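Local coordinates for protein Pcdhgc3 (PDB 4ZI8) that probably mediates calcium-dependent cell adhesion and may help establish specific neuronal connections, the chain here being its first three extracellular cadherin repeats, at residues S135-P140 with L225-N230; H166-A171 with W194-S199. All coordinates share one frame; numbering follows the deposited sequence.

Contact 1: S135-P140 with L225-N230. With CA (calcium ion), chain Q; CA (calcium ion), chain R; CA (calcium ion), chain S.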
ATOM      1  N   SER B 135       2.517  -2.875  -4.884  1.00 29.54           N
ATOM      2  CA  SER B 135       2.971  -1.954  -5.944  1.00 28.60           C
ATOM      3  C   SER B 135       4.469  -1.964  -6.086  1.00 27.51           C
ATOM      4  O   SER B 135       5.184  -2.008  -5.089  1.00 27.42           O
ATOM      5  CB  SER B 135       2.510  -0.527  -5.667  1.00 30.87           C
ATOM      6  OG  SER B 135       3.099   0.396  -6.593  1.00 31.63           O
ATOM      7  N   GLU B 136       4.963  -1.880  -7.322  1.00 30.21           N
ATOM      8  CA  GLU B 136       6.401  -1.832  -7.537  1.00 28.25           C
ATOM      9  C   GLU B 136       6.942  -0.504  -7.050  1.00 33.92           C
ATOM     10  O   GLU B 136       8.153  -0.322  -6.974  1.00 35.92           O
ATOM     11  CB  GLU B 136       6.773  -2.024  -9.012  1.00 29.51           C
ATOM     12  CG  GLU B 136       6.103  -1.026  -9.950  1.00 27.57           C
ATOM     13  CD  GLU B 136       6.605  -1.138 -11.373  1.00 29.78           C
ATOM     14  OE1 GLU B 136       7.732  -1.637 -11.599  1.00 32.45           O
ATOM     15  OE2 GLU B 136       5.856  -0.744 -12.263  1.00 29.38           O
ATOM     16  N   ALA B 137       6.046   0.421  -6.726  1.00 34.46           N
ATOM     17  CA  ALA B 137       6.452   1.747  -6.273  1.00 34.83           C
ATOM     18  C   ALA B 137       6.665   1.813  -4.761  1.00 35.94           C
ATOM     19  O   ALA B 137       6.992   2.877  -4.239  1.00 38.21           O
ATOM     20  CB  ALA B 137       5.413   2.773  -6.697  1.00 35.01           C
ATOM     21  N   LEU B 138       6.475   0.707  -4.049  1.00 31.81           N
ATOM     22  CA  LEU B 138       6.645   0.724  -2.587  1.00 33.46           C
ATOM     23  C   LEU B 138       8.121   0.740  -2.221  1.00 33.35           C
ATOM     24  O   LEU B 138       8.947   0.135  -2.899  1.00 33.39           O
ATOM     25  CB  LEU B 138       5.964  -0.464  -1.920  1.00 31.31           C
ATOM     26  CG  LEU B 138       4.433  -0.471  -1.960  1.00 32.97           C
ATOM     27  CD1 LEU B 138       3.845  -1.225  -0.758  1.00 32.24           C
ATOM     28  CD2 LEU B 138       3.855   0.918  -2.073  1.00 36.50           C
ATOM     29  N   ALA B 139       8.456   1.442  -1.152  1.00 33.85           N
ATOM     30  CA  ALA B 139       9.855   1.609  -0.822  1.00 36.35           C
ATOM     31  C   ALA B 139      10.381   0.414  -0.059  1.00 33.31           C
ATOM     32  O   ALA B 139       9.689  -0.156   0.781  1.00 34.84           O
ATOM     33  CB  ALA B 139      10.069   2.888  -0.019  1.00 40.90           C
ATOM     34  N   PRO B 140      11.620   0.020  -0.362  1.00 34.14           N
ATOM     35  CA  PRO B 140      12.321  -0.930   0.490  1.00 29.13           C
ATOM     36  C   PRO B 140      12.221  -0.498   1.940  1.00 34.54           C
ATOM     37  O   PRO B 140      12.431   0.689   2.233  1.00 35.13           O
ATOM     38  CB  PRO B 140      13.761  -0.853  -0.003  1.00 29.16           C
ATOM     39  CG  PRO B 140      13.645  -0.415  -1.433  1.00 29.36           C
ATOM     40  CD  PRO B 140      12.448   0.487  -1.490  1.00 30.61           C
ATOM     41  N   LEU B 225       2.073  -5.028  -8.368  1.00 27.79           N
ATOM     42  CA  LEU B 225       1.220  -4.053  -9.066  1.00 31.01           C
ATOM     43  C   LEU B 225       2.039  -3.054  -9.884  1.00 32.03           C
ATOM     44  O   LEU B 225       2.978  -2.445  -9.377  1.00 33.13           O
ATOM     45  CB  LEU B 225       0.332  -3.298  -8.077  1.00 34.10           C
ATOM     46  CG  LEU B 225      -0.597  -4.196  -7.247  1.00 34.27           C
ATOM     47  CD1 LEU B 225      -1.276  -3.388  -6.160  1.00 36.56           C
ATOM     48  CD2 LEU B 225      -1.652  -4.802  -8.176  1.00 33.88           C
ATOM     49  N   ASP B 226       1.678  -2.895 -11.154  1.00 31.96           N
ATOM     50  CA  ASP B 226       2.343  -1.954 -12.036  1.00 35.97           C
ATOM     51  C   ASP B 226       2.208  -0.516 -11.540  1.00 37.79           C
ATOM     52  O   ASP B 226       1.147  -0.108 -11.042  1.00 40.69           O
ATOM     53  CB  ASP B 226       1.766  -2.035 -13.454  1.00 38.35           C
ATOM     54  CG  ASP B 226       2.453  -1.073 -14.414  1.00 37.17           C
ATOM     55  OD1 ASP B 226       3.691  -1.148 -14.529  1.00 33.70           O
ATOM     56  OD2 ASP B 226       1.765  -0.245 -15.060  1.00 41.42           O
ATOM     57  N   ALA B 227       3.285   0.244 -11.672  1.00 36.04           N
ATOM     58  CA  ALA B 227       3.226   1.682 -11.493  1.00 33.80           C
ATOM     59  C   ALA B 227       3.678   2.326 -12.794  1.00 35.82           C
ATOM     60  O   ALA B 227       4.362   1.683 -13.604  1.00 31.58           O
ATOM     61  CB  ALA B 227       4.094   2.121 -10.356  1.00 32.03           C
ATOM     62  N   ASN B 228       3.290   3.582 -12.993  1.00 34.37           N
ATOM     63  CA  ASN B 228       3.654   4.320 -14.193  1.00 32.73           C
ATOM     64  C   ASN B 228       5.074   4.831 -14.066  1.00 31.69           C
ATOM     65  O   ASN B 228       5.298   6.022 -13.874  1.00 33.61           O
ATOM     66  CB  ASN B 228       2.690   5.482 -14.408  1.00 32.28           C
ATOM     67  CG  ASN B 228       2.779   6.083 -15.799  1.00 32.59           C
ATOM     68  OD1 ASN B 228       3.179   5.433 -16.771  1.00 35.02           O
ATOM     69  ND2 ASN B 228       2.352   7.336 -15.909  1.00 34.30           N
ATOM     70  N   ASP B 229       6.044   3.931 -14.141  1.00 32.09           N
ATOM     71  CA  ASP B 229       7.422   4.366 -14.007  1.00 31.42           C
ATOM     72  C   ASP B 229       8.148   4.302 -15.324  1.00 32.31           C
ATOM     73  O   ASP B 229       9.375   4.238 -15.350  1.00 35.61           O
ATOM     74  CB  ASP B 229       8.165   3.546 -12.930  1.00 30.18           C
ATOM     75  CG  ASP B 229       8.056   2.032 -13.133  1.00 30.87           C
ATOM     76  OD1 ASP B 229       7.330   1.591 -14.030  1.00 31.03           O
ATOM     77  OD2 ASP B 229       8.684   1.266 -12.367  1.00 32.54           O
ATOM     78  N   ASN B 230       7.402   4.341 -16.426  1.00 32.63           N
ATOM     79  CA  ASN B 230       8.029   4.488 -17.734  1.00 33.02           C
ATOM     80  C   ASN B 230       7.349   5.522 -18.615  1.00 29.77           C
ATOM     81  O   ASN B 230       6.128   5.530 -18.735  1.00 28.32           O
ATOM     82  CB  ASN B 230       8.055   3.152 -18.467  1.00 30.26           C
ATOM     83  CG  ASN B 230       8.998   2.181 -17.832  1.00 34.13           C
ATOM     84  OD1 ASN B 230      10.205   2.211 -18.081  1.00 35.26           O
ATOM     85  ND2 ASN B 230       8.457   1.305 -17.005  1.00 30.30           N
TER
HETATM   86 CA    CA Q 404       5.710   0.061 -14.505  1.00 32.18          CA
HETATM   87 CA    CA R 405       9.317  -0.834 -13.106  1.00 29.51          CA
HETATM   88 CA    CA S 406       3.972   4.813 -18.887  1.00 28.57          CA
HETATM   89  O   HOH W   1       1.121   0.786  -8.213  1.00 31.56           O
HETATM   90  O   HOH W   2      10.603   0.053 -14.988  1.00 30.27           O
HETATM   91  O   HOH W   3      11.131  -0.522 -11.825  1.00 36.87           O

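Contact 2: H166-A171 with W194-S199. With CA (calcium ion), chain Q; CA (calcium ion), chain R.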
ATOM      1  N   HIS B 166      14.545 -18.757  -0.537  1.00 28.73           N
ATOM      2  CA  HIS B 166      15.533 -17.899  -1.133  1.00 27.76           C
ATOM      3  C   HIS B 166      14.898 -17.078  -2.257  1.00 29.57           C
ATOM      4  O   HIS B 166      14.275 -17.623  -3.162  1.00 29.01           O
ATOM      5  CB  HIS B 166      16.681 -18.749  -1.650  1.00 34.55           C
ATOM      6  CG  HIS B 166      17.776 -17.969  -2.296  1.00 47.32           C
ATOM      7  ND1 HIS B 166      18.614 -17.138  -1.584  1.00 52.28           N
ATOM      8  CD2 HIS B 166      18.186 -17.905  -3.587  1.00 51.44           C
ATOM      9  CE1 HIS B 166      19.490 -16.591  -2.412  1.00 55.61           C
ATOM     10  NE2 HIS B 166      19.254 -17.044  -3.633  1.00 53.43           N
ATOM     11  N   ASN B 167      15.044 -15.765  -2.191  1.00 28.07           N
ATOM     12  CA  ASN B 167      14.428 -14.887  -3.180  1.00 25.94           C
ATOM     13  C   ASN B 167      15.215 -13.594  -3.248  1.00 28.19           C
ATOM     14  O   ASN B 167      16.032 -13.320  -2.380  1.00 27.21           O
ATOM     15  CB  ASN B 167      12.966 -14.613  -2.829  1.00 24.16           C
ATOM     16  CG  ASN B 167      12.818 -13.599  -1.720  1.00 25.90           C
ATOM     17  OD1 ASN B 167      12.620 -12.405  -1.974  1.00 28.53           O
ATOM     18  ND2 ASN B 167      12.935 -14.057  -0.478  1.00 24.61           N
ATOM     19  N   GLU B 168      14.977 -12.772  -4.255  1.00 27.19           N
ATOM     20  CA  GLU B 168      15.850 -11.614  -4.409  1.00 28.55           C
ATOM     21  C   GLU B 168      15.261 -10.301  -3.897  1.00 31.75           C
ATOM     22  O   GLU B 168      15.932  -9.275  -3.984  1.00 37.08           O
ATOM     23  CB  GLU B 168      16.271 -11.458  -5.875  1.00 35.52           C
ATOM     24  CG  GLU B 168      15.230 -10.901  -6.770  1.00 43.63           C
ATOM     25  CD  GLU B 168      15.755 -10.627  -8.194  1.00 50.09           C
ATOM     26  OE1 GLU B 168      15.469 -11.438  -9.106  1.00 48.71           O
ATOM     27  OE2 GLU B 168      16.450  -9.602  -8.395  1.00 52.73           O
ATOM     28  N   TYR B 169      14.050 -10.312  -3.341  1.00 28.33           N
ATOM     29  CA  TYR B 169      13.394  -9.057  -2.955  1.00 28.69           C
ATOM     30  C   TYR B 169      13.128  -8.863  -1.466  1.00 32.54           C
ATOM     31  O   TYR B 169      13.112  -7.718  -0.976  1.00 33.87           O
ATOM     32  CB  TYR B 169      12.049  -8.921  -3.659  1.00 28.84           C
ATOM     33  CG  TYR B 169      12.110  -9.023  -5.167  1.00 32.73           C
ATOM     34  CD1 TYR B 169      12.514  -7.940  -5.951  1.00 31.69           C
ATOM     35  CD2 TYR B 169      11.753 -10.200  -5.799  1.00 33.67           C
ATOM     36  CE1 TYR B 169      12.561  -8.045  -7.320  1.00 31.53           C
ATOM     37  CE2 TYR B 169      11.798 -10.314  -7.155  1.00 35.96           C
ATOM     38  CZ  TYR B 169      12.201  -9.244  -7.915  1.00 35.66           C
ATOM     39  OH  TYR B 169      12.235  -9.404  -9.277  1.00 41.65           O
ATOM     40  N   PHE B 170      12.869  -9.967  -0.770  1.00 27.81           N
ATOM     41  CA  PHE B 170      12.349  -9.934   0.599  1.00 26.03           C
ATOM     42  C   PHE B 170      13.251 -10.644   1.609  1.00 28.66           C
ATOM     43  O   PHE B 170      13.695 -11.782   1.383  1.00 28.65           O
ATOM     44  CB  PHE B 170      10.975 -10.592   0.651  1.00 25.46           C
ATOM     45  CG  PHE B 170       9.914  -9.909  -0.171  1.00 26.67           C
ATOM     46  CD1 PHE B 170       9.260  -8.788   0.311  1.00 25.21           C
ATOM     47  CD2 PHE B 170       9.540 -10.419  -1.398  1.00 24.17           C
ATOM     48  CE1 PHE B 170       8.279  -8.176  -0.419  1.00 21.52           C
ATOM     49  CE2 PHE B 170       8.567  -9.801  -2.144  1.00 23.77           C
ATOM     50  CZ  PHE B 170       7.924  -8.682  -1.647  1.00 25.09           C
ATOM     51  N   ALA B 171      13.515  -9.993   2.736  1.00 30.90           N
ATOM     52  CA  ALA B 171      14.057 -10.712   3.893  1.00 28.93           C
ATOM     53  C   ALA B 171      12.902 -11.069   4.824  1.00 28.57           C
ATOM     54  O   ALA B 171      11.786 -10.568   4.651  1.00 25.94           O
ATOM     55  CB  ALA B 171      15.112  -9.888   4.621  1.00 27.04           C
ATOM     56  N   TRP B 194       7.643  -4.424 -11.922  1.00 28.60           N
ATOM     57  CA  TRP B 194       6.609  -5.115 -12.686  1.00 33.73           C
ATOM     58  C   TRP B 194       7.085  -5.487 -14.075  1.00 35.52           C
ATOM     59  O   TRP B 194       6.715  -6.559 -14.595  1.00 35.66           O
ATOM     60  CB  TRP B 194       5.334  -4.264 -12.814  1.00 32.58           C
ATOM     61  CG  TRP B 194       4.219  -5.013 -13.507  1.00 37.32           C
ATOM     62  CD1 TRP B 194       3.210  -5.734 -12.911  1.00 36.11           C
ATOM     63  CD2 TRP B 194       4.012  -5.132 -14.922  1.00 42.22           C
ATOM     64  NE1 TRP B 194       2.392  -6.284 -13.875  1.00 37.35           N
ATOM     65  CE2 TRP B 194       2.868  -5.939 -15.111  1.00 41.53           C
ATOM     66  CE3 TRP B 194       4.695  -4.646 -16.046  1.00 46.08           C
ATOM     67  CZ2 TRP B 194       2.380  -6.256 -16.372  1.00 46.46           C
ATOM     68  CZ3 TRP B 194       4.206  -4.955 -17.305  1.00 47.82           C
ATOM     69  CH2 TRP B 194       3.062  -5.771 -17.454  1.00 48.00           C
ATOM     70  N   GLU B 195       7.895  -4.604 -14.655  1.00 33.46           N
ATOM     71  CA  GLU B 195       8.362  -4.794 -16.016  1.00 37.10           C
ATOM     72  C   GLU B 195       9.261  -6.009 -16.118  1.00 40.07           C
ATOM     73  O   GLU B 195       9.329  -6.626 -17.169  1.00 44.31           O
ATOM     74  CB  GLU B 195       9.098  -3.552 -16.529  1.00 36.59           C
ATOM     75  CG  GLU B 195       8.178  -2.415 -16.981  1.00 32.74           C
ATOM     76  CD  GLU B 195       7.528  -1.674 -15.827  1.00 33.88           C
ATOM     77  OE1 GLU B 195       8.117  -1.658 -14.733  1.00 35.69           O
ATOM     78  OE2 GLU B 195       6.428  -1.099 -16.002  1.00 33.19           O
ATOM     79  N   ARG B 196       9.944  -6.355 -15.031  1.00 35.22           N
ATOM     80  CA  ARG B 196      10.916  -7.431 -15.069  1.00 36.16           C
ATOM     81  C   ARG B 196      10.325  -8.737 -14.507  1.00 34.32           C
ATOM     82  O   ARG B 196      10.421  -9.788 -15.123  1.00 35.06           O
ATOM     83  CB  ARG B 196      12.175  -7.003 -14.313  1.00 42.88           C
ATOM     84  CG  ARG B 196      13.162  -8.130 -14.006  1.00 51.75           C
ATOM     85  CD  ARG B 196      14.357  -7.618 -13.189  1.00 56.53           C
ATOM     86  NE  ARG B 196      15.293  -8.689 -12.835  1.00 62.43           N
ATOM     87  CZ  ARG B 196      15.366  -9.267 -11.635  1.00 63.75           C
ATOM     88  NH1 ARG B 196      14.564  -8.872 -10.652  1.00 61.61           N
ATOM     89  NH2 ARG B 196      16.250 -10.238 -11.412  1.00 62.85           N
ATOM     90  N   GLU B 197       9.685  -8.665 -13.346  1.00 33.03           N
ATOM     91  CA  GLU B 197       9.046  -9.824 -12.767  1.00 32.79           C
ATOM     92  C   GLU B 197       7.701  -9.412 -12.160  1.00 33.44           C
ATOM     93  O   GLU B 197       7.670  -8.832 -11.077  1.00 34.39           O
ATOM     94  CB  GLU B 197       9.964 -10.461 -11.710  1.00 36.11           C
ATOM     95  CG  GLU B 197       9.616 -11.900 -11.379  1.00 44.91           C
ATOM     96  CD  GLU B 197      10.546 -12.522 -10.335  1.00 53.78           C
ATOM     97  OE1 GLU B 197      11.559 -11.881  -9.970  1.00 53.78           O
ATOM     98  OE2 GLU B 197      10.253 -13.661  -9.879  1.00 58.08           O
ATOM     99  N   PRO B 198       6.591  -9.696 -12.860  1.00 31.52           N
ATOM    100  CA  PRO B 198       5.288  -9.207 -12.407  1.00 33.21           C
ATOM    101  C   PRO B 198       4.654 -10.049 -11.309  1.00 31.69           C
ATOM    102  O   PRO B 198       3.605  -9.680 -10.772  1.00 33.18           O
ATOM    103  CB  PRO B 198       4.434  -9.263 -13.680  1.00 34.06           C
ATOM    104  CG  PRO B 198       5.037 -10.326 -14.490  1.00 33.03           C
ATOM    105  CD  PRO B 198       6.514 -10.266 -14.217  1.00 33.23           C
ATOM    106  N   SER B 199       5.298 -11.118 -10.921  1.00 30.72           N
ATOM    107  CA  SER B 199       4.798 -11.912  -9.817  1.00 31.39           C
ATOM    108  C   SER B 199       5.959 -12.620  -9.180  1.00 30.79           C
ATOM    109  O   SER B 199       6.931 -12.895  -9.814  1.00 32.73           O
ATOM    110  CB  SER B 199       3.722 -12.880 -10.266  1.00 34.24           C
ATOM    111  OG  SER B 199       4.289 -13.889 -11.007  1.00 41.28           O
TER
HETATM  112 CA    CA Q 404       5.710   0.061 -14.505  1.00 32.18          CA
HETATM  113 CA    CA R 405       9.317  -0.834 -13.106  1.00 29.51          CA
HETATM  114  O   HOH W   4      13.275 -13.020  -8.565  1.00 58.27           O
HETATM  115  O   HOH W   3      11.131  -0.522 -11.825  1.00 36.87           O
HETATM  116  O   HOH W   2      10.603   0.053 -14.988  1.00 30.27           O

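Contact 1: S135-P140 with L225-N230
E136 reaches across to the 225-230 loop with an extended side chain and divides its carboxylate between two calcium ions; a glutamate is long enough to put one oxygen on each. OE2 binds the calcium of chain Q and OE1 that of chain R. The torsion chi1 of 56° sets CG between the backbone N and carbonyl carbon, and the trans chi2 beyond it carries the carboxylate past A227, a residue small enough to let the chain by, whose CB packs on CG at 3.8 Å. OE2 also takes the backbone N of A227 on its anti lone pair, 2.8 Å away and nearly straight at 172°, a bond that, with the two metal bonds, helps fix the rotation of the carboxylate. D229 approaches from the opposite direction and bridges the same two ions, OD1 on chain Q and OD2 on chain R, its plane turned 73° from that of E136. E136 OE1 and D229 OD2 lie 3.2 Å apart, a closeness that the calcium ions probably offset. D226 OD1 and A227 O add to the chain Q ion, with E195 and D262 completing it, while D226 has a further polar partner in N266.

The backbone N of E136 bonds L225 O at 2.9 Å, continuing the parallel pairing of S135 with L225. S135 OG accepts from A137 N in an ST turn and shares a water with D226 O. With an alanine here both links of the hydroxyl go, and the turn that presents E136 is likely to be less firmly set. N228 OD1 and N230 O serve a third calcium, completing the calcium-binding linker between the second and third cadherin repeats.

Contact 2: H166-A171 with W194-S199
R196 and E168 meet from opposite directions in a salt bridge, R196 NH2 giving its hydrogen to the syn lone pair of E168 OE1 at 2.7 Å. The carboxylate lies at the edge of the guanidinium, yet the two planes stand 75° apart, so this is a single, non-coplanar salt bridge and not the coplanar two-bond (bidentate) pairing. R196 gets there by an extended chain from CG to NE, with CG anti to the backbone N (chi1 167°), and arginine suits the place, its long chain carrying the cation to the carboxylate. The other oxygen of E168, OE2, is held by R190 in a second salt bridge, which would help balance the charge of this acid.

The Y169 ring lies against E168, whose CG sits 3.5 Å above its plane and over its centre, so the methylene part of the glutamate covers one face while its acid end goes to the arginine. At the ring's edge E197 OE1 comes in near the plane and accepts the hydrogen of Y169 OH at 2.7 Å, on its anti side and somewhat out of the carboxylate plane; ring and carboxylate are turned 53° apart.

Both segments belong to the second cadherin repeat, a Greek-key beta sandwich, where the loop entering strand 170-176 meets the one that carries E195, a ligand of two calcium ions.

OE1 of E168 and OE1 of E197 stand 4.0 Å apart without bonding each other; a water donates to both, which probably eases the contact between like charges. N167 shapes the turn: its OD1 accepts from Y169 N, an Asx turn, and from F170 N, extending it to an Asx motif, while N167 ND2 bonds F170 O at 3.0 Å. The Y169 side chain also rests against L192 and against V200 of strand 199-208.

Overall arrangement
Following the chain from the N terminus, strand 130-135 leads into 135-140, the first side of contact 1. The chain then passes through strands 143-145 and 159-164 to 166-171, and contact 2 closes a shorter loop when 194-199 returns after strand 182-188. Strands 199-208 and 215-225 follow before 225-230 closes contact 1, so contact 2 is nested inside it. The centres of the two contacts are about 12 Å apart, and two calcium ions are common to both: E195 from contact 2 joins the ligands gathered in contact 1, while W194 N probably hydrogen-bonds E136 OE1. Contact 1 ties the second repeat to the linker toward the third; contact 2 joins two loops within the second.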